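Putative phosphatase/phosphodiesterase MPN_349 (Mycoplasma pneumoniae M129, PDB 1T71) probably hydrolyses phosphate esters as a two-iron metallophosphatase of the calcineurin-like class, perhaps acting on 2',3'-cyclic nucleotides. Local coordinates at residues Gly105-Leu109 with Arg119-Leu123; Val176-Phe180 with Val246-Val250; Val204-Gly210 with Cys239-Gly245. One frame throughout, in Å; residues are numbered along the deposited sequence.

Contact 1. Residues Gly105-Leu109 with Arg119-Leu123; sequences GQGSL and RITNL
L109 and I120 pair backbone to backbone in an antiparallel beta hairpin, strand 108-112 returning as 117-124, at the margin of one of the two mixed sheets of this calcineurin-like fold. Strand 108-112 is an edge strand of its sheet, whereas 117-124 has a further neighbour in strand 152-158. The pair is a hydrogen-bonded one: I120 N meets L109 O at 2.9 Å, and L109 N meets I120 O at 3.0 Å. Away from the hairpin turn, where 105-107 is still loop, the ladder slackens, for the bond from N122 N to G107 O is long at 3.4 Å and weak, although its N-H points almost straight at the acceptor. Between these two rungs S108 and T121 form a non-hydrogen-bonded pair, with their side chains on the sheet face where L144 of helix 137-145 packs. With the S108 hydroxyl anti to the backbone N (chi1 179°), OG swings over to the T121 side chain and lies 2.8 Å from OG1; either could donate, but the place of T121 OG1 is less sure. The extended R119 chain runs past the same hydroxyl, its NE 3.1 Å from S108 OG, which stands oblique to the guanidinium plane, while its CG lies 3.4 Å from L109 O. L109 and I120 turn to the other face, where both touch V90 of strand 89-90, which belongs to the second sheet. N122 also touches V90, and its side chain comes within about 4 Å of that of H158, an iron ligand. The apolar contact between the paired residues is made by one branch of the leucine: L109 CD1 rests 4.4 Å from I120 CB.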
ATOM      1  N   GLY A 105       8.080  11.656 -11.611  1.00 31.95           N
ATOM      2  CA  GLY A 105       8.456  11.111 -10.316  1.00 28.72           C
ATOM      3  C   GLY A 105       9.281   9.836 -10.360  1.00 26.77           C
ATOM      4  O   GLY A 105       9.831   9.487 -11.402  1.00 27.58           O
ATOM      5  N   GLN A 106       9.349   9.138  -9.226  1.00 32.03           N
ATOM      6  CA  GLN A 106      10.131   7.899  -9.080  1.00 31.23           C
ATOM      7  C   GLN A 106       9.299   6.619  -9.038  1.00 29.97           C
ATOM      8  O   GLN A 106       8.241   6.580  -8.412  1.00 28.23           O
ATOM      9  CB  GLN A 106      10.910   7.887  -7.762  1.00 38.11           C
ATOM     10  CG  GLN A 106      11.585   9.153  -7.326  1.00 39.60           C
ATOM     11  CD  GLN A 106      12.159   9.014  -5.930  1.00 37.45           C
ATOM     12  OE1 GLN A 106      11.433   9.071  -4.932  1.00 37.51           O
ATOM     13  NE2 GLN A 106      13.465   8.807  -5.852  1.00 39.17           N
ATOM     14  N   GLY A 107       9.821   5.562  -9.654  1.00 32.17           N
ATOM     15  CA  GLY A 107       9.162   4.267  -9.622  1.00 31.30           C
ATOM     16  C   GLY A 107       9.897   3.398  -8.601  1.00 31.53           C
ATOM     17  O   GLY A 107       9.447   2.311  -8.219  1.00 31.34           O
ATOM     18  N   SER A 108      11.047   3.892  -8.155  1.00 26.13           N
ATOM     19  CA  SER A 108      11.868   3.201  -7.167  1.00 27.13           C
ATOM     20  C   SER A 108      12.844   4.225  -6.591  1.00 27.90           C
ATOM     21  O   SER A 108      13.290   5.124  -7.303  1.00 28.27           O
ATOM     22  CB  SER A 108      12.646   2.059  -7.829  1.00 26.30           C
ATOM     23  OG  SER A 108      13.462   1.377  -6.894  1.00 25.20           O
ATOM     24  N   LEU A 109      13.161   4.111  -5.307  1.00 29.81           N
ATOM     25  CA  LEU A 109      14.101   5.048  -4.699  1.00 31.48           C
ATOM     26  C   LEU A 109      15.049   4.349  -3.745  1.00 32.61           C
ATOM     27  O   LEU A 109      14.769   3.253  -3.260  1.00 30.95           O
ATOM     28  CB  LEU A 109      13.362   6.179  -3.972  1.00 32.31           C
ATOM     29  CG  LEU A 109      12.555   5.935  -2.698  1.00 34.78           C
ATOM     30  CD1 LEU A 109      13.469   5.586  -1.535  1.00 36.98           C
ATOM     31  CD2 LEU A 109      11.777   7.198  -2.370  1.00 34.47           C
ATOM     32  N   ARG A 119      16.180   0.115  -0.760  1.00 32.70           N
ATOM     33  CA  ARG A 119      15.433   0.443  -1.963  1.00 30.83           C
ATOM     34  C   ARG A 119      13.938   0.171  -1.785  1.00 29.28           C
ATOM     35  O   ARG A 119      13.547  -0.836  -1.194  1.00 28.52           O
ATOM     36  CB  ARG A 119      15.968  -0.377  -3.132  1.00 34.60           C
ATOM     37  CG  ARG A 119      15.669   0.206  -4.487  1.00 35.16           C
ATOM     38  CD  ARG A 119      16.358  -0.574  -5.597  1.00 38.32           C
ATOM     39  NE  ARG A 119      16.303   0.165  -6.850  1.00 44.39           N
ATOM     40  CZ  ARG A 119      17.242   1.007  -7.269  1.00 44.64           C
ATOM     41  NH1 ARG A 119      18.327   1.215  -6.541  1.00 44.53           N
ATOM     42  NH2 ARG A 119      17.081   1.654  -8.413  1.00 47.47           N
ATOM     43  N   ILE A 120      13.106   1.090  -2.266  1.00 28.74           N
ATOM     44  CA  ILE A 120      11.659   0.917  -2.190  1.00 27.31           C
ATOM     45  C   ILE A 120      11.124   1.014  -3.608  1.00 26.62           C
ATOM     46  O   ILE A 120      11.339   2.018  -4.295  1.00 26.13           O
ATOM     47  CB  ILE A 120      10.969   2.002  -1.327  1.00 26.47           C
ATOM     48  CG1 ILE A 120      11.443   1.912   0.124  1.00 24.99           C
ATOM     49  CG2 ILE A 120       9.450   1.811  -1.381  1.00 23.36           C
ATOM     50  CD1 ILE A 120      10.830   2.974   1.038  1.00 22.81           C
ATOM     51  N   THR A 121      10.438  -0.039  -4.043  1.00 24.80           N
ATOM     52  CA  THR A 121       9.882  -0.110  -5.387  1.00 24.47           C
ATOM     53  C   THR A 121       8.379  -0.389  -5.355  1.00 25.18           C
ATOM     54  O   THR A 121       7.895  -1.182  -4.543  1.00 24.53           O
ATOM     55  CB  THR A 121      10.588  -1.215  -6.203  1.00 26.70           C
ATOM     56  OG1 THR A 121      11.992  -0.937  -6.247  1.00 26.46           O
ATOM     57  CG2 THR A 121      10.047  -1.274  -7.628  1.00 25.13           C
ATOM     58  N   ASN A 122       7.657   0.266  -6.259  1.00 25.87           N
ATOM     59  CA  ASN A 122       6.205   0.148  -6.381  1.00 25.41           C
ATOM     60  C   ASN A 122       5.913  -0.298  -7.814  1.00 24.74           C
ATOM     61  O   ASN A 122       6.468   0.247  -8.763  1.00 25.69           O
ATOM     62  CB  ASN A 122       5.565   1.518  -6.075  1.00 24.64           C
ATOM     63  CG  ASN A 122       4.033   1.510  -6.156  1.00 27.54           C
ATOM     64  OD1 ASN A 122       3.369   0.517  -5.817  1.00 26.86           O
ATOM     65  ND2 ASN A 122       3.466   2.640  -6.577  1.00 21.43           N
ATOM     66  N   LEU A 123       5.057  -1.301  -7.969  1.00 24.99           N
ATOM     67  CA  LEU A 123       4.714  -1.812  -9.296  1.00 23.96           C
ATOM     68  C   LEU A 123       3.221  -2.091  -9.419  1.00 24.63           C
ATOM     69  O   LEU A 123       2.538  -2.312  -8.418  1.00 25.48           O
ATOM     70  CB  LEU A 123       5.480  -3.105  -9.576  1.00 22.52           C
ATOM     71  CG  LEU A 123       7.006  -3.027  -9.680  1.00 25.48           C
ATOM     72  CD1 LEU A 123       7.619  -4.355  -9.245  1.00 24.21           C
ATOM     73  CD2 LEU A 123       7.402  -2.689 -11.113  1.00 19.35           C
TER

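Contact 2. Residues Val176-Phe180 with Val246-Val250; sequences VTTIF and VFFEV
T177 OG1 is hydrogen-bonded to the backbone N of H153 on the adjoining strand 152-158, while its CG2 methyl meets V250 CG2 tip to tip at 3.9 Å. Here the two sheets of a beta sandwich face each other: strand 178-180 lies in one, strand 246-249 in the other, and the segments run antiparallel at 176° with their axes 10.9 Å apart. That spacing is filled by side chains, and the join is apolar throughout. F248 is central. Its CG sits between the backbone N and the carbonyl carbon (chi1 66°), and the ring presents one face to both T178 and F180. T178 lays its CG2 over that face, 3.9 Å from the ring centroid, in a CH-pi contact. F180 comes to the same face with its edge, as an offset edge-to-face pair whose planes stand at 78° and whose centroids are 5.3 Å apart; the closest carbons, F180 CE2 and F248 CE1, are separated by 3.5 Å. T178 touches both rings: its CB also stands 3.8 Å above the plane of the F180 ring, toward the rim. The aromatic core continues beyond the two strands, because F7 stacks on F248 and F9 makes an edge-to-face pair with F180. V246 and F180 approach from opposite directions, and at their meeting point V246 CG1 touches F180 CZ at 3.7 Å.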
ATOM      1  N   VAL A 176      14.715 -10.370  -3.201  1.00 26.79           N
ATOM      2  CA  VAL A 176      14.273  -9.120  -2.599  1.00 26.58           C
ATOM      3  C   VAL A 176      13.998  -9.335  -1.112  1.00 25.76           C
ATOM      4  O   VAL A 176      13.888 -10.475  -0.655  1.00 24.13           O
ATOM      5  CB  VAL A 176      13.004  -8.597  -3.332  1.00 39.13           C
ATOM      6  CG1 VAL A 176      12.157  -7.753  -2.418  1.00 41.72           C
ATOM      7  CG2 VAL A 176      13.422  -7.774  -4.547  1.00 37.12           C
ATOM      8  N   THR A 177      13.910  -8.246  -0.354  1.00 28.55           N
ATOM      9  CA  THR A 177      13.656  -8.335   1.079  1.00 28.63           C
ATOM     10  C   THR A 177      12.183  -8.616   1.366  1.00 27.92           C
ATOM     11  O   THR A 177      11.862  -9.530   2.120  1.00 27.33           O
ATOM     12  CB  THR A 177      14.058  -7.033   1.803  1.00 32.24           C
ATOM     13  OG1 THR A 177      15.396  -6.676   1.439  1.00 33.31           O
ATOM     14  CG2 THR A 177      13.981  -7.220   3.313  1.00 30.87           C
ATOM     15  N   THR A 178      11.287  -7.827   0.778  1.00 28.56           N
ATOM     16  CA  THR A 178       9.858  -8.043   0.998  1.00 27.86           C
ATOM     17  C   THR A 178       9.033  -7.902  -0.271  1.00 27.58           C
ATOM     18  O   THR A 178       9.363  -7.127  -1.169  1.00 27.22           O
ATOM     19  CB  THR A 178       9.261  -7.066   2.051  1.00 29.22           C
ATOM     20  OG1 THR A 178       9.130  -5.760   1.479  1.00 31.68           O
ATOM     21  CG2 THR A 178      10.155  -6.976   3.272  1.00 30.70           C
ATOM     22  N   ILE A 179       7.959  -8.677  -0.325  1.00 26.00           N
ATOM     23  CA  ILE A 179       7.017  -8.666  -1.429  1.00 24.88           C
ATOM     24  C   ILE A 179       5.655  -8.490  -0.761  1.00 24.63           C
ATOM     25  O   ILE A 179       5.066  -9.466  -0.287  1.00 23.68           O
ATOM     26  CB  ILE A 179       7.009 -10.013  -2.178  1.00 25.76           C
ATOM     27  CG1 ILE A 179       8.385 -10.304  -2.786  1.00 25.99           C
ATOM     28  CG2 ILE A 179       5.933 -10.002  -3.250  1.00 24.90           C
ATOM     29  CD1 ILE A 179       8.754  -9.398  -3.932  1.00 32.12           C
ATOM     30  N   PHE A 180       5.169  -7.253  -0.691  1.00 22.29           N
ATOM     31  CA  PHE A 180       3.870  -6.990  -0.070  1.00 21.59           C
ATOM     32  C   PHE A 180       2.831  -6.620  -1.117  1.00 21.91           C
ATOM     33  O   PHE A 180       3.010  -5.654  -1.864  1.00 20.96           O
ATOM     34  CB  PHE A 180       3.956  -5.846   0.950  1.00 22.61           C
ATOM     35  CG  PHE A 180       4.813  -6.144   2.155  1.00 26.55           C
ATOM     36  CD1 PHE A 180       4.969  -7.448   2.623  1.00 28.23           C
ATOM     37  CD2 PHE A 180       5.417  -5.104   2.861  1.00 27.88           C
ATOM     38  CE1 PHE A 180       5.712  -7.710   3.777  1.00 29.24           C
ATOM     39  CE2 PHE A 180       6.162  -5.356   4.018  1.00 27.12           C
ATOM     40  CZ  PHE A 180       6.308  -6.660   4.475  1.00 28.12           C
ATOM     41  N   VAL A 246       1.829  -4.373   8.288  1.00 23.00           N
ATOM     42  CA  VAL A 246       2.789  -5.413   8.582  1.00 22.74           C
ATOM     43  C   VAL A 246       4.028  -4.839   9.251  1.00 23.95           C
ATOM     44  O   VAL A 246       4.584  -3.830   8.797  1.00 22.15           O
ATOM     45  CB  VAL A 246       3.244  -6.125   7.297  1.00 21.97           C
ATOM     46  CG1 VAL A 246       4.394  -7.079   7.609  1.00 20.08           C
ATOM     47  CG2 VAL A 246       2.078  -6.869   6.675  1.00 22.18           C
ATOM     48  N   PHE A 247       4.438  -5.470  10.345  1.00 22.49           N
ATOM     49  CA  PHE A 247       5.657  -5.076  11.027  1.00 22.79           C
ATOM     50  C   PHE A 247       6.693  -6.121  10.642  1.00 22.79           C
ATOM     51  O   PHE A 247       6.389  -7.312  10.632  1.00 23.98           O
ATOM     52  CB  PHE A 247       5.495  -5.090  12.548  1.00 26.72           C
ATOM     53  CG  PHE A 247       6.795  -5.294  13.286  1.00 27.52           C
ATOM     54  CD1 PHE A 247       7.196  -6.570  13.678  1.00 28.47           C
ATOM     55  CD2 PHE A 247       7.652  -4.226  13.520  1.00 27.43           C
ATOM     56  CE1 PHE A 247       8.444  -6.777  14.289  1.00 30.67           C
ATOM     57  CE2 PHE A 247       8.898  -4.419  14.127  1.00 30.82           C
ATOM     58  CZ  PHE A 247       9.296  -5.698  14.511  1.00 29.75           C
ATOM     59  N   PHE A 248       7.897  -5.686  10.296  1.00 24.41           N
ATOM     60  CA  PHE A 248       8.951  -6.636   9.968  1.00 25.95           C
ATOM     61  C   PHE A 248      10.315  -6.054  10.282  1.00 26.63           C
ATOM     62  O   PHE A 248      10.528  -4.849  10.149  1.00 25.92           O
ATOM     63  CB  PHE A 248       8.900  -7.071   8.488  1.00 22.11           C
ATOM     64  CG  PHE A 248       9.205  -5.973   7.506  1.00 22.08           C
ATOM     65  CD1 PHE A 248       8.234  -5.044   7.151  1.00 22.52           C
ATOM     66  CD2 PHE A 248      10.461  -5.888   6.912  1.00 24.07           C
ATOM     67  CE1 PHE A 248       8.506  -4.040   6.213  1.00 23.93           C
ATOM     68  CE2 PHE A 248      10.748  -4.892   5.975  1.00 23.34           C
ATOM     69  CZ  PHE A 248       9.764  -3.964   5.624  1.00 22.96           C
ATOM     70  N   GLU A 249      11.232  -6.907  10.728  1.00 29.07           N
ATOM     71  CA  GLU A 249      12.583  -6.449  11.021  1.00 32.32           C
ATOM     72  C   GLU A 249      13.604  -7.318  10.300  1.00 32.60           C
ATOM     73  O   GLU A 249      13.548  -8.551  10.332  1.00 32.03           O
ATOM     74  CB  GLU A 249      12.851  -6.422  12.530  1.00 41.37           C
ATOM     75  CG  GLU A 249      13.268  -7.722  13.161  1.00 45.01           C
ATOM     76  CD  GLU A 249      13.690  -7.528  14.609  1.00 47.02           C
ATOM     77  OE1 GLU A 249      14.594  -6.698  14.861  1.00 46.36           O
ATOM     78  OE2 GLU A 249      13.118  -8.203  15.492  1.00 48.71           O
ATOM     79  N   VAL A 250      14.527  -6.649   9.626  1.00 45.89           N
ATOM     80  CA  VAL A 250      15.560  -7.310   8.858  1.00 49.30           C
ATOM     81  C   VAL A 250      16.803  -7.442   9.729  1.00 51.87           C
ATOM     82  O   VAL A 250      16.762  -7.173  10.925  1.00 56.27           O
ATOM     83  CB  VAL A 250      15.876  -6.479   7.591  1.00 34.08           C
ATOM     84  CG1 VAL A 250      16.693  -7.293   6.601  1.00 32.43           C
ATOM     85  CG2 VAL A 250      14.576  -6.014   6.953  1.00 32.37           C
TER

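Contact 3. Residues Val204-Gly210 with Cys239-Gly245; sequences VGMCGPG and CGAQLNG
G208 and Q242 form a single antiparallel hydrogen-bonded bridge between strand 241-245 and the loop that carries the short strand 206-207, beside the metal centre of this calcineurin-like fold. The tight part runs from C207 to G210. Q242 N bonds to G208 O at 2.8 Å, nearly along the C=O axis, and the return bond from G208 N to Q242 O is weak. C207 SG presses against L243 CD2 at 3.1 Å and accepts a weak bond from N244 N. The Q242 side chain reaches across: its CG lies between the backbone N and the carbonyl carbon (chi1 61°), the chain is extended beyond, and NE2 binds P209 O at 2.9 Å, on a lone pair in the carbonyl plane, with the acceptor close to the Q242 amide plane. G210 N closes this end on C239 O at 3.0 Å, and the alpha carbons of G210 and A241 stand only 3.9 Å apart. M206 bends at chi3 and lays CE 3.4 Å from Q242 NE2, crossing the amide chain at about a right angle; elsewhere its side chain packs on H185, an iron ligand.

At the other end water replaces direct backbone bonds, though V204 CG1 still packs on G245 CA at 3.5 Å: one water donates to the carbonyl O of both residues. A second accepts from M206 N and donates to Q242 OE1. Between the two ends N244 reaches across, its ND2 2.8 Å from M206 O, which lies in the plane of the N244 amide. ND2 also reaches Q242 OE1 weakly, while N244 OD1 pairs with R264 NE. The two amides, having separate partners for oxygen and nitrogen, are thus fixed in rotation, and their N-H groups bond M206 O and P209 O, two loop carbonyls that the single backbone bridge does not use.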
ATOM      1  N   VAL A 204      -1.793  -6.643   2.144  1.00 17.77           N
ATOM      2  CA  VAL A 204      -1.669  -6.011   3.452  1.00 19.86           C
ATOM      3  C   VAL A 204      -3.023  -5.554   3.990  1.00 20.17           C
ATOM      4  O   VAL A 204      -3.275  -5.577   5.195  1.00 22.63           O
ATOM      5  CB  VAL A 204      -0.738  -4.783   3.385  1.00 22.57           C
ATOM      6  CG1 VAL A 204      -0.686  -4.086   4.750  1.00 22.36           C
ATOM      7  CG2 VAL A 204       0.650  -5.211   2.947  1.00 22.82           C
ATOM      8  N   GLY A 205      -3.906  -5.146   3.095  1.00 26.62           N
ATOM      9  CA  GLY A 205      -5.203  -4.669   3.537  1.00 27.73           C
ATOM     10  C   GLY A 205      -5.292  -3.164   3.374  1.00 26.69           C
ATOM     11  O   GLY A 205      -4.422  -2.546   2.759  1.00 28.46           O
ATOM     12  N   MET A 206      -6.325  -2.574   3.957  1.00 24.60           N
ATOM     13  CA  MET A 206      -6.570  -1.142   3.845  1.00 24.65           C
ATOM     14  C   MET A 206      -6.635  -0.401   5.183  1.00 24.42           C
ATOM     15  O   MET A 206      -6.940  -0.987   6.228  1.00 23.56           O
ATOM     16  CB  MET A 206      -7.892  -0.940   3.085  1.00 26.47           C
ATOM     17  CG  MET A 206      -8.514   0.445   3.166  1.00 28.62           C
ATOM     18  SD  MET A 206     -10.196   0.518   2.452  1.00 29.43           S
ATOM     19  CE  MET A 206     -11.099  -0.448   3.641  1.00 26.84           C
ATOM     20  N   CYS A 207      -6.315   0.887   5.144  1.00 22.37           N
ATOM     21  CA  CYS A 207      -6.416   1.750   6.315  1.00 22.77           C
ATOM     22  C   CYS A 207      -7.488   2.758   5.891  1.00 22.92           C
ATOM     23  O   CYS A 207      -7.203   3.713   5.171  1.00 21.10           O
ATOM     24  CB  CYS A 207      -5.091   2.462   6.602  1.00 22.81           C
ATOM     25  SG  CYS A 207      -3.748   1.381   7.192  1.00 23.60           S
ATOM     26  N   GLY A 208      -8.729   2.510   6.300  1.00 23.79           N
ATOM     27  CA  GLY A 208      -9.824   3.394   5.935  1.00 21.53           C
ATOM     28  C   GLY A 208     -11.130   2.997   6.598  1.00 21.76           C
ATOM     29  O   GLY A 208     -11.109   2.487   7.717  1.00 22.72           O
ATOM     30  N   PRO A 209     -12.284   3.220   5.944  1.00 21.04           N
ATOM     31  CA  PRO A 209     -13.584   2.861   6.521  1.00 21.13           C
ATOM     32  C   PRO A 209     -13.597   1.410   6.989  1.00 22.74           C
ATOM     33  O   PRO A 209     -12.928   0.556   6.396  1.00 22.18           O
ATOM     34  CB  PRO A 209     -14.552   3.113   5.367  1.00 23.89           C
ATOM     35  CG  PRO A 209     -13.908   4.262   4.652  1.00 23.49           C
ATOM     36  CD  PRO A 209     -12.459   3.838   4.618  1.00 22.06           C
ATOM     37  N   GLY A 210     -14.361   1.135   8.045  1.00 23.71           N
ATOM     38  CA  GLY A 210     -14.426  -0.214   8.582  1.00 25.10           C
ATOM     39  C   GLY A 210     -15.636  -1.048   8.196  1.00 26.17           C
ATOM     40  O   GLY A 210     -16.165  -0.934   7.088  1.00 24.92           O
ATOM     41  N   CYS A 239     -18.369   5.174   7.780  1.00 32.44           N
ATOM     42  CA  CYS A 239     -18.699   4.155   8.765  1.00 31.95           C
ATOM     43  C   CYS A 239     -17.486   3.470   9.396  1.00 30.37           C
ATOM     44  O   CYS A 239     -16.810   2.664   8.758  1.00 31.08           O
ATOM     45  CB  CYS A 239     -19.610   3.108   8.122  1.00 34.65           C
ATOM     46  SG  CYS A 239     -20.415   2.010   9.306  1.00 39.15           S
ATOM     47  N   GLY A 240     -17.219   3.808  10.655  1.00 30.63           N
ATOM     48  CA  GLY A 240     -16.114   3.211  11.388  1.00 29.38           C
ATOM     49  C   GLY A 240     -14.750   3.304  10.732  1.00 28.29           C
ATOM     50  O   GLY A 240     -14.527   4.151   9.871  1.00 27.44           O
ATOM     51  N   ALA A 241     -13.831   2.429  11.133  1.00 26.91           N
ATOM     52  CA  ALA A 241     -12.488   2.457  10.570  1.00 27.51           C
ATOM     53  C   ALA A 241     -11.669   1.214  10.862  1.00 27.05           C
ATOM     54  O   ALA A 241     -11.934   0.480  11.816  1.00 29.10           O
ATOM     55  CB  ALA A 241     -11.741   3.683  11.081  1.00 28.21           C
ATOM     56  N   GLN A 242     -10.658   0.991  10.033  1.00 26.60           N
ATOM     57  CA  GLN A 242      -9.770  -0.144  10.211  1.00 25.31           C
ATOM     58  C   GLN A 242      -8.366   0.233   9.782  1.00 24.64           C
ATOM     59  O   GLN A 242      -8.171   1.047   8.873  1.00 26.69           O
ATOM     60  CB  GLN A 242     -10.259  -1.358   9.402  1.00 22.86           C
ATOM     61  CG  GLN A 242     -10.331  -1.137   7.893  1.00 22.60           C
ATOM     62  CD  GLN A 242     -10.856  -2.351   7.149  1.00 24.86           C
ATOM     63  OE1 GLN A 242     -10.257  -3.427   7.190  1.00 26.51           O
ATOM     64  NE2 GLN A 242     -11.982  -2.188   6.467  1.00 24.06           N
ATOM     65  N   LEU A 243      -7.394  -0.357  10.461  1.00 23.27           N
ATOM     66  CA  LEU A 243      -5.988  -0.130  10.183  1.00 24.36           C
ATOM     67  C   LEU A 243      -5.378  -1.507   9.964  1.00 23.72           C
ATOM     68  O   LEU A 243      -5.534  -2.395  10.801  1.00 23.38           O
ATOM     69  CB  LEU A 243      -5.327   0.557  11.384  1.00 32.61           C
ATOM     70  CG  LEU A 243      -3.813   0.800  11.431  1.00 33.57           C
ATOM     71  CD1 LEU A 243      -3.052  -0.509  11.412  1.00 33.07           C
ATOM     72  CD2 LEU A 243      -3.407   1.662  10.274  1.00 36.69           C
ATOM     73  N   ASN A 244      -4.687  -1.679   8.842  1.00 22.02           N
ATOM     74  CA  ASN A 244      -4.058  -2.950   8.521  1.00 21.24           C
ATOM     75  C   ASN A 244      -2.636  -2.730   8.031  1.00 22.39           C
ATOM     76  O   ASN A 244      -2.376  -1.866   7.191  1.00 21.05           O
ATOM     77  CB  ASN A 244      -4.872  -3.674   7.453  1.00 22.23           C
ATOM     78  CG  ASN A 244      -6.220  -4.131   7.969  1.00 23.74           C
ATOM     79  OD1 ASN A 244      -6.326  -5.174   8.615  1.00 25.09           O
ATOM     80  ND2 ASN A 244      -7.259  -3.344   7.703  1.00 22.27           N
ATOM     81  N   GLY A 245      -1.706  -3.512   8.562  1.00 25.68           N
ATOM     82  CA  GLY A 245      -0.328  -3.353   8.156  1.00 24.69           C
ATOM     83  C   GLY A 245       0.536  -4.537   8.514  1.00 26.15           C
ATOM     84  O   GLY A 245       0.052  -5.576   8.975  1.00 26.81           O
TER
HETATM   85  O   HOH W   1      -2.152  -6.902   7.590  1.00 29.95           O
HETATM   86  O   HOH W   2      -8.642  -3.843   4.961  1.00 31.45           O

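Along the chain contact 1 comes first and closes before contact 2 opens; contact 3 falls wholly between the two segments of contact 2. Contacts 1 and 2 reach the same sheet, through strands 117-124 and 178-182, with centres about 15 Å apart. Contacts 2 and 3 share strand 241-249 of the other sheet; their centres are about 20 Å apart, yet they touch where F180 CB packs on V204 CG2. Contacts 1 and 3 lie on opposite sides of the chain's centre, with centres about 24 Å apart. Each of these two reaches an iron ligand, N122 by H158 and M206 by H185, while contact 2 joins the two sheets.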